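Local coordinates for Alpha/beta hydrolase (Pseudomonas aeruginosa PAO1, PDB 4R1D), which is probably a lipase effector of the H2 type VI secretion system, binds calcium and forms a complex with the protein Tli4, at residues A[157-161]-A[162-166]; A[194-197]-A[198-202]. One frame throughout, in Å; residues are numbered along the deposited sequence. Where two conformers were deposited one is given.

In the fold
Both contacts are local and lie toward one end of the molecule, their centres 10 Å apart. Contact 1 is a two-stranded beta hairpin at the surface, with Ile158 its one buried residue; contact 2 is partly buried and carries the chain from helix 191-197 into strand 201-206, an outermost strand of the parallel sheet. Backbone bonds hold both, running across the strand pair in the hairpin and back to the last helical carbonyls in contact 2, where a serine hydroxyl adds to them and the far end, Phe202 O, binds a calcium ion. They meet through apolar packing: Leu164 CD2 lies 3.8 Å from Leu194 CB, and Ile158 CD1 4.1 Å from Ala197 CB.

Contact 1: A[157-161]-A[162-166]; sequences NIVSR and RELQA
Residues Ser160 and Glu163 form an antiparallel hydrogen-bonded pair, joined by a type I' turn with Arg161 and Arg162 at its two corners. Ser160 N donates a hydrogen bond to Glu163 O at 3.0 Å, and Glu163 N returns a bond to Ser160 O, also 3.0 Å. One step back, Val159 and Leu164 make a non-hydrogen-bonded pair, and beyond them Gln165 N reaches Ile158 O at 2.9 Å in a nearly straight bond (169° at the hydrogen). The whole is a beta hairpin with a two-residue loop, placed just after helix 141-155, which carries the calcium ligand Glu152, and directly after the ligand Asp156. Val159 and Leu164 share one face, where the branch tips Val159 CG2 and Leu164 CD2 meet at 3.8 Å. With CG1 of Val159 anti to the backbone N (chi1 171°), CG2 stands beside that N and is the branch that meets Leu164. The same face packs on helix 191-197 and the residue after it, where Val159 touches Ser198. Gln165 reaches back over the first strand, its CB 3.3 Å from Asn157 O and its amide lying between the Asn157 side chain and Ser160 CB. The amide planes of Asn157 and Gln165 are almost perpendicular, 88° apart. Asn157 ND2 is held by Arg153 O of the preceding helix. At the open end of the hairpin a water donates to both Asn157 O, at 2.8 Å, and Ala166 O.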
# COMPACT_ATOMS: atom_id res chain seq x y z
N ASN A 157 -19.53 -27.27 -2.44
CA ASN A 157 -19.64 -28.72 -2.30
C ASN A 157 -19.89 -29.15 -0.85
O ASN A 157 -19.08 -29.87 -0.28
CB ASN A 157 -18.38 -29.39 -2.83
CG ASN A 157 -18.26 -29.27 -4.35
OD1 ASN A 157 -18.90 -30.01 -5.09
ND2 ASN A 157 -17.46 -28.30 -4.81
N ILE A 158 -21.02 -28.72 -0.28
CA ILE A 158 -21.33 -29.06 1.11
C ILE A 158 -22.17 -30.32 1.20
O ILE A 158 -21.82 -31.28 1.90
CB ILE A 158 -22.06 -27.90 1.84
CG1 ILE A 158 -21.33 -26.58 1.61
CG2 ILE A 158 -22.17 -28.20 3.34
CD1 ILE A 158 -21.91 -25.39 2.38
N VAL A 159 -23.28 -30.32 0.47
CA VAL A 159 -24.16 -31.47 0.43
C VAL A 159 -24.38 -31.84 -1.03
O VAL A 159 -24.66 -30.98 -1.86
CB VAL A 159 -25.53 -31.16 1.05
CG1 VAL A 159 -26.51 -32.31 0.80
CG2 VAL A 159 -25.38 -30.90 2.55
N SER A 160 -24.25 -33.13 -1.33
CA SER A 160 -24.65 -33.63 -2.64
C SER A 160 -25.39 -34.95 -2.47
O SER A 160 -24.95 -35.80 -1.69
CB SER A 160 -23.43 -33.81 -3.56
OG SER A 160 -23.82 -34.38 -4.79
N ARG A 161 -26.50 -35.11 -3.17
CA ARG A 161 -27.25 -36.37 -3.13
C ARG A 161 -27.54 -36.81 -1.70
O ARG A 161 -27.44 -37.99 -1.36
CB ARG A 161 -26.48 -37.45 -3.89
CG ARG A 161 -26.25 -37.06 -5.34
CD ARG A 161 -25.48 -38.11 -6.11
NE ARG A 161 -25.46 -37.78 -7.54
CZ ARG A 161 -26.44 -38.07 -8.38
NH1 ARG A 161 -27.53 -38.70 -7.94
NH2 ARG A 161 -26.34 -37.73 -9.66
N ARG A 162 -27.91 -35.84 -0.87
CA ARG A 162 -28.30 -36.06 0.52
C ARG A 162 -27.19 -36.67 1.38
O ARG A 162 -27.47 -37.38 2.35
CB ARG A 162 -29.60 -36.87 0.59
CG ARG A 162 -30.74 -36.22 -0.17
CD ARG A 162 -32.05 -36.98 -0.01
NE ARG A 162 -32.38 -37.21 1.40
CZ ARG A 162 -32.69 -36.25 2.27
NH1 ARG A 162 -32.71 -34.97 1.90
NH2 ARG A 162 -32.98 -36.58 3.53
N GLU A 163 -25.94 -36.38 1.03
CA GLU A 163 -24.81 -36.72 1.88
C GLU A 163 -23.91 -35.52 2.06
O GLU A 163 -23.74 -34.72 1.14
CB GLU A 163 -23.98 -37.85 1.29
CG GLU A 163 -24.71 -39.12 0.98
CD GLU A 163 -23.76 -40.20 0.49
OE1 GLU A 163 -22.76 -40.46 1.19
OE2 GLU A 163 -24.01 -40.77 -0.59
N LEU A 164 -23.32 -35.40 3.24
CA LEU A 164 -22.26 -34.43 3.43
C LEU A 164 -21.03 -34.83 2.63
O LEU A 164 -20.61 -35.98 2.66
CB LEU A 164 -21.89 -34.35 4.91
CG LEU A 164 -22.96 -33.81 5.84
CD1 LEU A 164 -22.41 -33.78 7.26
CD2 LEU A 164 -23.39 -32.42 5.40
N GLN A 165 -20.45 -33.86 1.93
CA GLN A 165 -19.29 -34.13 1.11
C GLN A 165 -17.98 -34.08 1.91
O GLN A 165 -17.99 -33.84 3.12
CB GLN A 165 -19.26 -33.16 -0.08
CG GLN A 165 -20.49 -33.30 -0.97
CD GLN A 165 -20.41 -32.46 -2.24
OE1 GLN A 165 -19.53 -32.65 -3.08
NE2 GLN A 165 -21.33 -31.52 -2.39
N ALA A 166 -16.87 -34.31 1.22
CA ALA A 166 -15.56 -34.41 1.84
C ALA A 166 -15.24 -33.20 2.70
O ALA A 166 -15.63 -32.08 2.36
CB ALA A 166 -14.47 -34.59 0.76
O HOH W 1 -16.46 -30.94 -0.20

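Contact 2: A[194-197]-A[198-202]; sequences LLRA and SRYQF. With CA (calcium ion), chain C.
Ser198 and the two residues after it bond back to the last turn of helix 191-197, and a type I turn from Ala197 to Tyr200 swings the chain into edge strand 201-206 of the alpha/beta hydrolase sheet. Among the backbone bonds, Ser198 N reaches Leu194 O at 2.9 Å, the helical i to i+4 pattern, with a weak second link to Leu195 O. The spacing then shortens to three residues: Arg199 N bonds to Arg196 O and Tyr200 N to Ala197 O. The one side-chain hydrogen bond between the two segments is Ser198 OG to Leu195 O, 2.7 Å; with OG set between its own backbone N and carbonyl carbon (chi1 75°), the hydroxyl folds back onto the helix. The Arg199 guanidinium lies with one face over Leu195 O and has Arg196 CD at its edge; the guanidinium planes of Arg196 and Arg199 are 73° apart, and both side chains touch Trp561. Around Ala197 O, the Tyr200 ring comes edge-on, while Phe202 CE2 approaches to 3.4 Å. Calcium takes Phe202 O at 2.4 Å; the ion also binds Glu152, Asp156 and Asp203, and two waters at 2.6 Å.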
# COMPACT_ATOMS: atom_id res chain seq x y z
N LEU A 194 -25.15 -27.50 8.25
CA LEU A 194 -24.60 -27.72 6.91
C LEU A 194 -25.71 -27.88 5.87
O LEU A 194 -25.60 -27.39 4.75
CB LEU A 194 -23.68 -28.94 6.89
CG LEU A 194 -22.42 -28.77 7.76
CD1 LEU A 194 -21.70 -30.08 7.97
CD2 LEU A 194 -21.49 -27.72 7.13
N LEU A 195 -26.78 -28.56 6.24
CA LEU A 195 -27.88 -28.69 5.29
C LEU A 195 -28.44 -27.31 4.98
O LEU A 195 -28.70 -26.97 3.82
CB LEU A 195 -28.97 -29.60 5.85
CG LEU A 195 -30.17 -29.89 4.94
CD1 LEU A 195 -29.74 -30.43 3.58
CD2 LEU A 195 -31.12 -30.87 5.63
N ARG A 196 -28.61 -26.51 6.01
CA ARG A 196 -29.10 -25.16 5.83
C ARG A 196 -28.14 -24.37 4.95
O ARG A 196 -28.56 -23.66 4.04
CB ARG A 196 -29.25 -24.46 7.17
CG ARG A 196 -29.54 -22.97 7.04
CD ARG A 196 -30.85 -22.73 6.30
NE ARG A 196 -31.83 -21.95 7.06
CZ ARG A 196 -31.82 -21.75 8.38
NH1 ARG A 196 -30.89 -22.29 9.15
NH2 ARG A 196 -32.78 -21.02 8.93
N ALA A 197 -26.85 -24.49 5.22
CA ALA A 197 -25.87 -23.69 4.50
C ALA A 197 -25.85 -24.10 3.03
O ALA A 197 -25.61 -23.27 2.15
CB ALA A 197 -24.50 -23.82 5.13
N SER A 198 -26.10 -25.38 2.77
CA SER A 198 -26.03 -25.91 1.40
C SER A 198 -27.13 -25.34 0.51
O SER A 198 -27.11 -25.52 -0.70
CB SER A 198 -26.10 -27.43 1.40
OG SER A 198 -27.42 -27.89 1.64
N ARG A 199 -28.09 -24.65 1.11
CA ARG A 199 -29.16 -24.04 0.34
C ARG A 199 -28.71 -22.77 -0.37
O ARG A 199 -29.41 -22.25 -1.24
CB ARG A 199 -30.38 -23.78 1.23
CG ARG A 199 -30.91 -25.09 1.82
CD ARG A 199 -32.28 -24.92 2.44
NE ARG A 199 -32.27 -25.15 3.88
CZ ARG A 199 -32.60 -26.30 4.47
NH1 ARG A 199 -32.97 -27.34 3.74
NH2 ARG A 199 -32.57 -26.39 5.80
N TYR A 200 -27.52 -22.28 -0.00
CA TYR A 200 -27.00 -21.04 -0.57
C TYR A 200 -25.87 -21.28 -1.57
O TYR A 200 -25.16 -22.26 -1.47
CB TYR A 200 -26.48 -20.12 0.54
CG TYR A 200 -27.56 -19.67 1.48
CD1 TYR A 200 -28.28 -18.51 1.25
CD2 TYR A 200 -27.87 -20.43 2.60
CE1 TYR A 200 -29.27 -18.10 2.12
CE2 TYR A 200 -28.86 -20.03 3.47
CZ TYR A 200 -29.56 -18.87 3.23
OH TYR A 200 -30.54 -18.48 4.11
N GLN A 201 -25.73 -20.38 -2.54
CA GLN A 201 -24.60 -20.43 -3.46
C GLN A 201 -23.56 -19.40 -3.06
O GLN A 201 -23.79 -18.19 -3.19
CB GLN A 201 -25.05 -20.20 -4.91
CG GLN A 201 -25.99 -21.28 -5.46
CD GLN A 201 -27.42 -21.14 -4.94
OE1 GLN A 201 -27.81 -20.09 -4.45
NE2 GLN A 201 -28.19 -22.22 -5.06
N PHE A 202 -22.42 -19.87 -2.56
CA PHE A 202 -21.38 -18.96 -2.12
C PHE A 202 -20.45 -18.71 -3.29
O PHE A 202 -20.14 -19.62 -4.04
CB PHE A 202 -20.58 -19.58 -0.98
CG PHE A 202 -21.41 -19.91 0.23
CD1 PHE A 202 -21.51 -19.02 1.29
CD2 PHE A 202 -22.09 -21.12 0.31
CE1 PHE A 202 -22.28 -19.32 2.41
CE2 PHE A 202 -22.86 -21.43 1.43
CZ PHE A 202 -22.95 -20.54 2.48
CA CA C . -19.32 -20.61 -6.06
O HOH W 2 -18.87 -20.66 -8.59
O HOH W 3 -21.74 -21.21 -6.93